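Local coordinates for glutamine cyclotransferase (Porphyromonas gingivalis W83, PDB 6QQL), which probably catalyses the zinc-dependent cyclisation of N-terminal glutamine residues of peptides into pyroglutamate, at residues C115-A119 and W282-R286; E214-Y220 and H253-K258. One frame throughout, in Å; residues are numbered along the deposited sequence.

Contact 1. Residues C115-A119 and W282-R286. With ZN (zinc ion), chain C.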
ATOM      1  N   CYS A 115      -2.672  15.803 -10.824  1.00 54.33           N
ATOM      2  CA  CYS A 115      -3.974  15.186 -11.082  1.00 43.05           C
ATOM      3  C   CYS A 115      -4.232  15.218 -12.593  1.00 47.08           C
ATOM      4  O   CYS A 115      -5.003  16.022 -13.120  1.00 52.60           O
ATOM      5  CB  CYS A 115      -5.075  15.858 -10.262  1.00 44.16           C
ATOM      6  SG  CYS A 115      -5.003  17.667  -9.948  1.00 51.20           S
ATOM      7  N   ASP A 116      -3.561  14.290 -13.296  1.00 42.35           N
ATOM      8  CA  ASP A 116      -3.652  14.125 -14.747  1.00 35.04           C
ATOM      9  C   ASP A 116      -5.047  13.803 -15.244  1.00 36.27           C
ATOM     10  O   ASP A 116      -5.291  13.867 -16.454  1.00 38.99           O
ATOM     11  CB  ASP A 116      -2.799  12.964 -15.197  1.00 45.92           C
ATOM     12  CG  ASP A 116      -1.447  13.051 -14.687  1.00 57.23           C
ATOM     13  OD1 ASP A 116      -0.776  14.025 -15.066  1.00 74.56           O
ATOM     14  OD2 ASP A 116      -1.083  12.169 -13.888  1.00 51.75           O
ATOM     15  N   GLN A 117      -5.925  13.337 -14.363  1.00 26.84           N
ATOM     16  CA  GLN A 117      -7.228  12.834 -14.754  1.00 27.29           C
ATOM     17  C   GLN A 117      -8.342  13.668 -14.141  1.00 35.70           C
ATOM     18  O   GLN A 117      -9.459  13.172 -13.972  1.00 47.53           O
ATOM     19  CB  GLN A 117      -7.360  11.376 -14.317  1.00 36.59           C
ATOM     20  CG  GLN A 117      -6.135  10.523 -14.601  1.00 42.97           C
ATOM     21  CD  GLN A 117      -6.220   9.831 -15.932  1.00 52.38           C
ATOM     22  OE1 GLN A 117      -7.290   9.388 -16.346  1.00 60.25           O
ATOM     23  NE2 GLN A 117      -5.093   9.739 -16.622  1.00 58.22           N
ATOM     24  N   ASP A 118      -8.057  14.921 -13.794  1.00 39.71           N
ATOM     25  CA  ASP A 118      -9.080  15.802 -13.249  1.00 36.46           C
ATOM     26  C   ASP A 118     -10.110  16.128 -14.316  1.00 39.98           C
ATOM     27  O   ASP A 118      -9.775  16.264 -15.496  1.00 39.79           O
ATOM     28  CB  ASP A 118      -8.449  17.092 -12.720  1.00 36.64           C
ATOM     29  CG  ASP A 118      -9.360  17.852 -11.743  1.00 37.08           C
ATOM     30  OD1 ASP A 118      -9.482  17.434 -10.561  1.00 23.11           O
ATOM     31  OD2 ASP A 118      -9.949  18.883 -12.162  1.00 44.68           O
ATOM     32  N   ALA A 119     -11.372  16.248 -13.897  1.00 49.62           N
ATOM     33  CA  ALA A 119     -12.427  16.570 -14.854  1.00 58.62           C
ATOM     34  C   ALA A 119     -12.153  17.891 -15.554  1.00 65.50           C
ATOM     35  O   ALA A 119     -12.536  18.067 -16.720  1.00 68.00           O
ATOM     36  CB  ALA A 119     -13.786  16.617 -14.159  1.00 60.11           C
ATOM     37  N   TRP A 282      -9.438   9.059  -8.683  1.00 37.36           N
ATOM     38  CA  TRP A 282      -8.071   8.628  -8.957  1.00 31.55           C
ATOM     39  C   TRP A 282      -7.320   9.659  -9.792  1.00 29.05           C
ATOM     40  O   TRP A 282      -7.797  10.087 -10.845  1.00 28.08           O
ATOM     41  CB  TRP A 282      -8.114   7.281  -9.669  1.00 24.58           C
ATOM     42  CG  TRP A 282      -6.851   6.814 -10.242  1.00 19.51           C
ATOM     43  CD1 TRP A 282      -5.756   6.377  -9.559  1.00 18.69           C
ATOM     44  CD2 TRP A 282      -6.543   6.679 -11.639  1.00 38.68           C
ATOM     45  NE1 TRP A 282      -4.772   6.007 -10.444  1.00 18.75           N
ATOM     46  CE2 TRP A 282      -5.230   6.174 -11.727  1.00 41.71           C
ATOM     47  CE3 TRP A 282      -7.248   6.940 -12.822  1.00 36.95           C
ATOM     48  CZ2 TRP A 282      -4.605   5.918 -12.959  1.00 23.96           C
ATOM     49  CZ3 TRP A 282      -6.618   6.698 -14.046  1.00 21.60           C
ATOM     50  CH2 TRP A 282      -5.313   6.186 -14.098  1.00 21.05           C
ATOM     51  N   HIS A 283      -6.143  10.055  -9.308  1.00 30.53           N
ATOM     52  CA  HIS A 283      -5.304  11.045  -9.978  1.00 31.65           C
ATOM     53  C   HIS A 283      -6.128  12.282 -10.330  1.00 42.99           C
ATOM     54  O   HIS A 283      -6.054  12.842 -11.426  1.00 48.52           O
ATOM     55  CB  HIS A 283      -4.620  10.429 -11.190  1.00 21.04           C
ATOM     56  CG  HIS A 283      -3.638   9.363 -10.817  1.00 29.99           C
ATOM     57  ND1 HIS A 283      -3.009   8.567 -11.745  1.00 32.61           N
ATOM     58  CD2 HIS A 283      -3.183   8.960  -9.607  1.00 39.92           C
ATOM     59  CE1 HIS A 283      -2.214   7.716 -11.123  1.00 36.59           C
ATOM     60  NE2 HIS A 283      -2.301   7.931  -9.824  1.00 44.50           N
ATOM     61  N   THR A 284      -6.861  12.743  -9.322  1.00 41.41           N
ATOM     62  CA  THR A 284      -7.916  13.734  -9.411  1.00 33.01           C
ATOM     63  C   THR A 284      -7.853  14.559  -8.135  1.00 31.63           C
ATOM     64  O   THR A 284      -7.552  14.030  -7.063  1.00 38.70           O
ATOM     65  CB  THR A 284      -9.283  13.038  -9.560  1.00 31.65           C
ATOM     66  OG1 THR A 284      -9.512  12.670 -10.924  1.00 23.98           O
ATOM     67  CG2 THR A 284     -10.440  13.862  -9.010  1.00 24.23           C
ATOM     68  N   GLN A 285      -8.140  15.850  -8.253  1.00 32.36           N
ATOM     69  CA  GLN A 285      -8.113  16.711  -7.080  1.00 43.39           C
ATOM     70  C   GLN A 285      -9.050  16.217  -5.978  1.00 44.45           C
ATOM     71  O   GLN A 285      -8.853  16.577  -4.818  1.00 49.16           O
ATOM     72  CB  GLN A 285      -8.459  18.136  -7.506  1.00 47.71           C
ATOM     73  CG  GLN A 285      -7.754  19.234  -6.730  1.00 58.74           C
ATOM     74  CD  GLN A 285      -8.231  20.634  -7.146  1.00 68.44           C
ATOM     75  OE1 GLN A 285      -9.126  20.769  -7.992  1.00 65.79           O
ATOM     76  NE2 GLN A 285      -7.632  21.680  -6.552  1.00 65.90           N
ATOM     77  N   ARG A 286     -10.057  15.397  -6.312  1.00 43.45           N
ATOM     78  CA  ARG A 286     -10.941  14.804  -5.306  1.00 39.65           C
ATOM     79  C   ARG A 286     -10.265  13.703  -4.491  1.00 32.05           C
ATOM     80  O   ARG A 286     -10.820  13.292  -3.467  1.00 25.04           O
ATOM     81  CB  ARG A 286     -12.222  14.260  -5.952  1.00 33.22           C
ATOM     82  CG  ARG A 286     -13.399  15.246  -6.048  1.00 33.01           C
ATOM     83  CD  ARG A 286     -13.088  16.362  -7.051  1.00 51.76           C
ATOM     84  NE  ARG A 286     -12.902  15.875  -8.420  1.00 69.01           N
ATOM     85  CZ  ARG A 286     -12.566  16.636  -9.463  1.00 63.77           C
ATOM     86  NH1 ARG A 286     -12.398  17.946  -9.312  1.00 65.77           N
ATOM     87  NH2 ARG A 286     -12.414  16.080 -10.667  1.00 54.05           N
TER
HETATM   88 ZN    ZN C 401      -1.596   6.570  -8.416  1.00 92.80          ZN
HETATM   89  O   HOH W   1     -11.178  20.639  -9.476  1.00 18.58           O

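Contact 2. Residues E214-Y220 and H253-K258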
ATOM      1  N   GLU A 214      -7.777  -9.044  -8.355  1.00 22.70           N
ATOM      2  CA  GLU A 214      -6.793  -8.592  -9.330  1.00 20.89           C
ATOM      3  C   GLU A 214      -6.178  -9.806 -10.012  1.00 34.40           C
ATOM      4  O   GLU A 214      -5.862 -10.805  -9.350  1.00 21.25           O
ATOM      5  CB  GLU A 214      -5.702  -7.767  -8.645  1.00 20.25           C
ATOM      6  CG  GLU A 214      -4.808  -6.978  -9.593  1.00 20.41           C
ATOM      7  CD  GLU A 214      -3.701  -7.822 -10.232  1.00 20.74           C
ATOM      8  OE1 GLU A 214      -3.509  -7.709 -11.464  1.00 21.26           O
ATOM      9  OE2 GLU A 214      -3.024  -8.594  -9.514  1.00 20.50           O
ATOM     10  N   TYR A 215      -6.011  -9.719 -11.345  1.00 24.73           N
ATOM     11  CA  TYR A 215      -5.688 -10.914 -12.128  1.00 22.73           C
ATOM     12  C   TYR A 215      -4.382 -11.561 -11.679  1.00 26.98           C
ATOM     13  O   TYR A 215      -4.335 -12.769 -11.421  1.00 31.45           O
ATOM     14  CB  TYR A 215      -5.637 -10.615 -13.620  1.00 23.14           C
ATOM     15  CG  TYR A 215      -5.230 -11.870 -14.387  1.00 34.38           C
ATOM     16  CD1 TYR A 215      -6.096 -12.953 -14.480  1.00 29.27           C
ATOM     17  CD2 TYR A 215      -3.982 -11.982 -14.994  1.00 23.96           C
ATOM     18  CE1 TYR A 215      -5.731 -14.103 -15.152  1.00 34.93           C
ATOM     19  CE2 TYR A 215      -3.615 -13.129 -15.679  1.00 29.10           C
ATOM     20  CZ  TYR A 215      -4.490 -14.192 -15.752  1.00 37.07           C
ATOM     21  OH  TYR A 215      -4.129 -15.349 -16.426  1.00 38.83           O
ATOM     22  N   PHE A 216      -3.296 -10.785 -11.638  1.00 27.51           N
ATOM     23  CA  PHE A 216      -1.995 -11.331 -11.253  1.00 27.12           C
ATOM     24  C   PHE A 216      -2.049 -11.922  -9.845  1.00 29.21           C
ATOM     25  O   PHE A 216      -1.491 -13.001  -9.578  1.00 21.87           O
ATOM     26  CB  PHE A 216      -0.931 -10.240 -11.368  1.00 21.58           C
ATOM     27  CG  PHE A 216      -0.822  -9.667 -12.750  1.00 23.11           C
ATOM     28  CD1 PHE A 216      -0.818 -10.508 -13.868  1.00 26.30           C
ATOM     29  CD2 PHE A 216      -0.750  -8.288 -12.951  1.00 29.79           C
ATOM     30  CE1 PHE A 216      -0.742  -9.984 -15.174  1.00 25.61           C
ATOM     31  CE2 PHE A 216      -0.672  -7.755 -14.248  1.00 33.51           C
ATOM     32  CZ  PHE A 216      -0.671  -8.616 -15.366  1.00 25.23           C
ATOM     33  N   SER A 217      -2.739 -11.232  -8.938  1.00 29.17           N
ATOM     34  CA  SER A 217      -2.921 -11.752  -7.590  1.00 26.55           C
ATOM     35  C   SER A 217      -3.608 -13.106  -7.625  1.00 27.57           C
ATOM     36  O   SER A 217      -3.145 -14.064  -6.992  1.00 20.80           O
ATOM     37  CB  SER A 217      -3.729 -10.751  -6.779  1.00 25.16           C
ATOM     38  OG  SER A 217      -3.299  -9.445  -7.098  1.00 29.35           O
ATOM     39  N   LYS A 218      -4.712 -13.196  -8.380  1.00 33.73           N
ATOM     40  CA  LYS A 218      -5.448 -14.450  -8.528  1.00 32.64           C
ATOM     41  C   LYS A 218      -4.583 -15.522  -9.165  1.00 22.33           C
ATOM     42  O   LYS A 218      -4.615 -16.681  -8.740  1.00 22.52           O
ATOM     43  CB  LYS A 218      -6.689 -14.212  -9.394  1.00 46.01           C
ATOM     44  CG  LYS A 218      -7.641 -15.413  -9.590  1.00 44.96           C
ATOM     45  CD  LYS A 218      -8.289 -15.340 -10.994  1.00 46.48           C
ATOM     46  CE  LYS A 218      -9.424 -16.345 -11.214  1.00 53.22           C
ATOM     47  NZ  LYS A 218      -9.734 -16.552 -12.668  1.00 51.48           N
ATOM     48  N   SER A 219      -3.748 -15.139 -10.137  1.00 22.56           N
ATOM     49  CA  SER A 219      -2.912 -16.114 -10.833  1.00 23.13           C
ATOM     50  C   SER A 219      -1.844 -16.685  -9.913  1.00 26.93           C
ATOM     51  O   SER A 219      -1.723 -17.905  -9.767  1.00 23.19           O
ATOM     52  CB  SER A 219      -2.250 -15.489 -12.063  1.00 23.45           C
ATOM     53  OG  SER A 219      -3.175 -15.275 -13.104  1.00 41.38           O
ATOM     54  N   TYR A 220      -1.091 -15.825  -9.243  1.00 34.23           N
ATOM     55  CA  TYR A 220       0.077 -16.292  -8.515  1.00 34.93           C
ATOM     56  C   TYR A 220      -0.178 -16.540  -7.025  1.00 30.86           C
ATOM     57  O   TYR A 220       0.700 -17.072  -6.346  1.00 22.55           O
ATOM     58  CB  TYR A 220       1.219 -15.287  -8.715  1.00 28.85           C
ATOM     59  CG  TYR A 220       1.625 -15.161 -10.172  1.00 32.52           C
ATOM     60  CD1 TYR A 220       2.607 -15.992 -10.712  1.00 35.52           C
ATOM     61  CD2 TYR A 220       1.018 -14.231 -11.017  1.00 22.47           C
ATOM     62  CE1 TYR A 220       2.995 -15.896 -12.057  1.00 30.44           C
ATOM     63  CE2 TYR A 220       1.396 -14.130 -12.367  1.00 26.75           C
ATOM     64  CZ  TYR A 220       2.390 -14.969 -12.878  1.00 34.77           C
ATOM     65  OH  TYR A 220       2.793 -14.902 -14.198  1.00 33.32           O
ATOM     66  N   HIS A 253       2.942  -5.157  -6.314  1.00 21.73           N
ATOM     67  CA  HIS A 253       3.032  -6.587  -6.043  1.00 21.55           C
ATOM     68  C   HIS A 253       3.642  -7.337  -7.217  1.00 21.41           C
ATOM     69  O   HIS A 253       4.368  -8.322  -7.010  1.00 20.21           O
ATOM     70  CB  HIS A 253       1.656  -7.159  -5.684  1.00 20.27           C
ATOM     71  CG  HIS A 253       0.654  -7.100  -6.795  1.00 32.50           C
ATOM     72  ND1 HIS A 253       0.392  -5.948  -7.508  1.00 28.64           N
ATOM     73  CD2 HIS A 253      -0.183  -8.045  -7.288  1.00 31.01           C
ATOM     74  CE1 HIS A 253      -0.543  -6.194  -8.408  1.00 28.15           C
ATOM     75  NE2 HIS A 253      -0.910  -7.458  -8.295  1.00 28.78           N
ATOM     76  N   VAL A 254       3.463  -6.837  -8.437  1.00 16.73           N
ATOM     77  CA  VAL A 254       3.976  -7.561  -9.597  1.00 37.08           C
ATOM     78  C   VAL A 254       5.490  -7.728  -9.553  1.00 40.63           C
ATOM     79  O   VAL A 254       5.962  -8.874  -9.639  1.00 38.36           O
ATOM     80  CB  VAL A 254       3.496  -6.901 -10.898  1.00 17.39           C
ATOM     81  CG1 VAL A 254       4.224  -7.552 -12.063  1.00 17.95           C
ATOM     82  CG2 VAL A 254       1.988  -7.026 -11.009  1.00 17.33           C
ATOM     83  N   PRO A 255       6.301  -6.666  -9.401  1.00 40.06           N
ATOM     84  CA  PRO A 255       7.765  -6.890  -9.339  1.00 32.14           C
ATOM     85  C   PRO A 255       8.169  -7.869  -8.264  1.00 21.73           C
ATOM     86  O   PRO A 255       9.098  -8.655  -8.485  1.00 27.58           O
ATOM     87  CB  PRO A 255       8.341  -5.495  -9.055  1.00 18.38           C
ATOM     88  CG  PRO A 255       7.268  -4.542  -9.466  1.00 17.20           C
ATOM     89  CD  PRO A 255       5.960  -5.238  -9.246  1.00 16.99           C
ATOM     90  N   VAL A 256       7.467  -7.876  -7.127  1.00 17.31           N
ATOM     91  CA  VAL A 256       7.806  -8.779  -6.032  1.00 37.85           C
ATOM     92  C   VAL A 256       7.579 -10.234  -6.437  1.00 39.57           C
ATOM     93  O   VAL A 256       8.377 -11.124  -6.105  1.00 33.14           O
ATOM     94  CB  VAL A 256       7.018  -8.392  -4.764  1.00 33.32           C
ATOM     95  CG1 VAL A 256       7.301  -9.355  -3.623  1.00 17.13           C
ATOM     96  CG2 VAL A 256       7.399  -6.981  -4.329  1.00 23.99           C
ATOM     97  N   ILE A 257       6.506 -10.500  -7.179  1.00 32.01           N
ATOM     98  CA  ILE A 257       6.269 -11.865  -7.625  1.00 19.89           C
ATOM     99  C   ILE A 257       7.333 -12.284  -8.626  1.00 21.53           C
ATOM    100  O   ILE A 257       7.900 -13.377  -8.520  1.00 23.43           O
ATOM    101  CB  ILE A 257       4.851 -11.995  -8.196  1.00 29.42           C
ATOM    102  CG1 ILE A 257       3.827 -11.720  -7.084  1.00 37.75           C
ATOM    103  CG2 ILE A 257       4.657 -13.379  -8.803  1.00 18.87           C
ATOM    104  CD1 ILE A 257       2.481 -11.212  -7.578  1.00 36.21           C
ATOM    105  N   LYS A 258       7.653 -11.422  -9.592  1.00 26.44           N
ATOM    106  CA  LYS A 258       8.632 -11.823 -10.600  1.00 32.65           C
ATOM    107  C   LYS A 258       9.993 -12.062  -9.957  1.00 32.51           C
ATOM    108  O   LYS A 258      10.516 -13.179  -9.995  1.00 32.73           O
ATOM    109  CB  LYS A 258       8.724 -10.789 -11.737  1.00 26.85           C
ATOM    110  CG  LYS A 258       7.447 -10.716 -12.655  1.00 43.24           C
ATOM    111  CD  LYS A 258       7.082 -12.066 -13.348  1.00 46.67           C
ATOM    112  CE  LYS A 258       5.646 -12.119 -13.897  1.00 44.70           C
ATOM    113  NZ  LYS A 258       5.511 -13.212 -14.917  1.00 44.04           N
TER

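Contact 1. Residues C115-A119 and W282-R286
W282 meets Q117 through the six-membered part of its indole, where the type I beta turn from C115 to D118 rests on the zinc-ligand loop of this M28-type alpha/beta fold. The end of the Q117 side chain lies by the far rim of the indole, OE1 3.6 Å from W282 CZ3, with the amide and ring planes 41° apart; the bend at chi2 (-92°) brings the amide there. H283 comes next. Its imidazole leaves the contact and binds the zinc ion through NE2 at 2.1 Å, in company with D133 and D167, while ND1 is hydrogen-bonded to Y171 OH, a second-shell partner that should help fix the rotation of the ring. W282 NE1 sits over the centre of one imidazole face. The backbone of H283 serves the turn: its O accepts from Q117 N at 3.0 Å, and C115 CA packs against the same oxygen. H283 CB, meanwhile, runs beside Q117 CG. T284 carries its backbone past C115, whose CB is 3.6 Å from T284 CA, and places OG1 3.1 Å from Q117 O. Q285 gives its N-H to D118 OD1 at 3.1 Å, entering on the anti side of the carboxylate and 15° out of its plane. D118 CG stands anti to the backbone N, which turns the carboxylate toward this N-H; its other oxygen, OD2, accepts from N120 N. R286 curls back until D118 OD1 lies over one face of its guanidinium, 3.2 Å from R286 NH1. This salt bridge works through charge alone, as no N-H points at the oxygen. R286 NH2 stands 3.8 Å from A119 CB.

Contact 2. Residues E214-Y220 and H253-K258
E214 reaches across to H253 with a side chain that leaves CA toward the opposing helix. From CB, CG stands anti to the backbone N (chi1 -166°), and a bend at chi2 folds the carboxylate back over the start of its own helix. CG and CD approach the imidazole, CD coming within 3.4 Å of H253 NE2. OE1 turns to backbone groups, accepting from F216 N and from L249 N. OE2 gathers three donors: S217 N, S217 OG on its anti lone pair, and H253 NE2 at 2.7 Å. The imidazole N-H runs almost straight to OE2 and within the ring plane, yet it meets the carboxylate from above, with the two planes 81° apart. So many donors would probably favour the ionised form of E214. E214 holds the N-cap position of helix 215-220 and caps it by accepting from F216 N and S217 N. That helix runs beside 253-258 in nearly the same direction, 28° apart, the axes of the short segments approaching to 10.7 Å; S217 and H253 also touch strand 264-268, the edge of the central sheet within the chain. Farther along, apolar groups take over. F216 CD2 touches V254 CG2 at 3.6 Å, the methyl standing obliquely to the ring; the same methyl also lies over one face of the H253 imidazole, toward its rim. One turn on, I257 CG2 lies over the face of Y220 in a CH-pi contact, 4.2 Å from the ring centroid. At the outer end, K258 NZ donates to Y220 OH across 3.3 Å.

How the contacts relate
Contact 1 and contact 2 do not touch: their centres are 26 Å apart and their nearest atoms about 13 Å. Along the chain, 115-119 comes first, then both segments of contact 2, and finally 282-286, so contact 2 lies wholly within the span that contact 1 brings together. The central mixed sheet connects them. Strand 102-108 precedes the loop holding 115-119, and strand 264-268, against which contact 2 packs, follows helix 253-260 and precedes the loop of 282-286. Contact 1 holds the loop carrying the zinc ligand H283 against the loop after strand 102-108, whereas contact 2 pairs two helices beside the edge strand, the H253 side chain remaining about 13 Å from the metal.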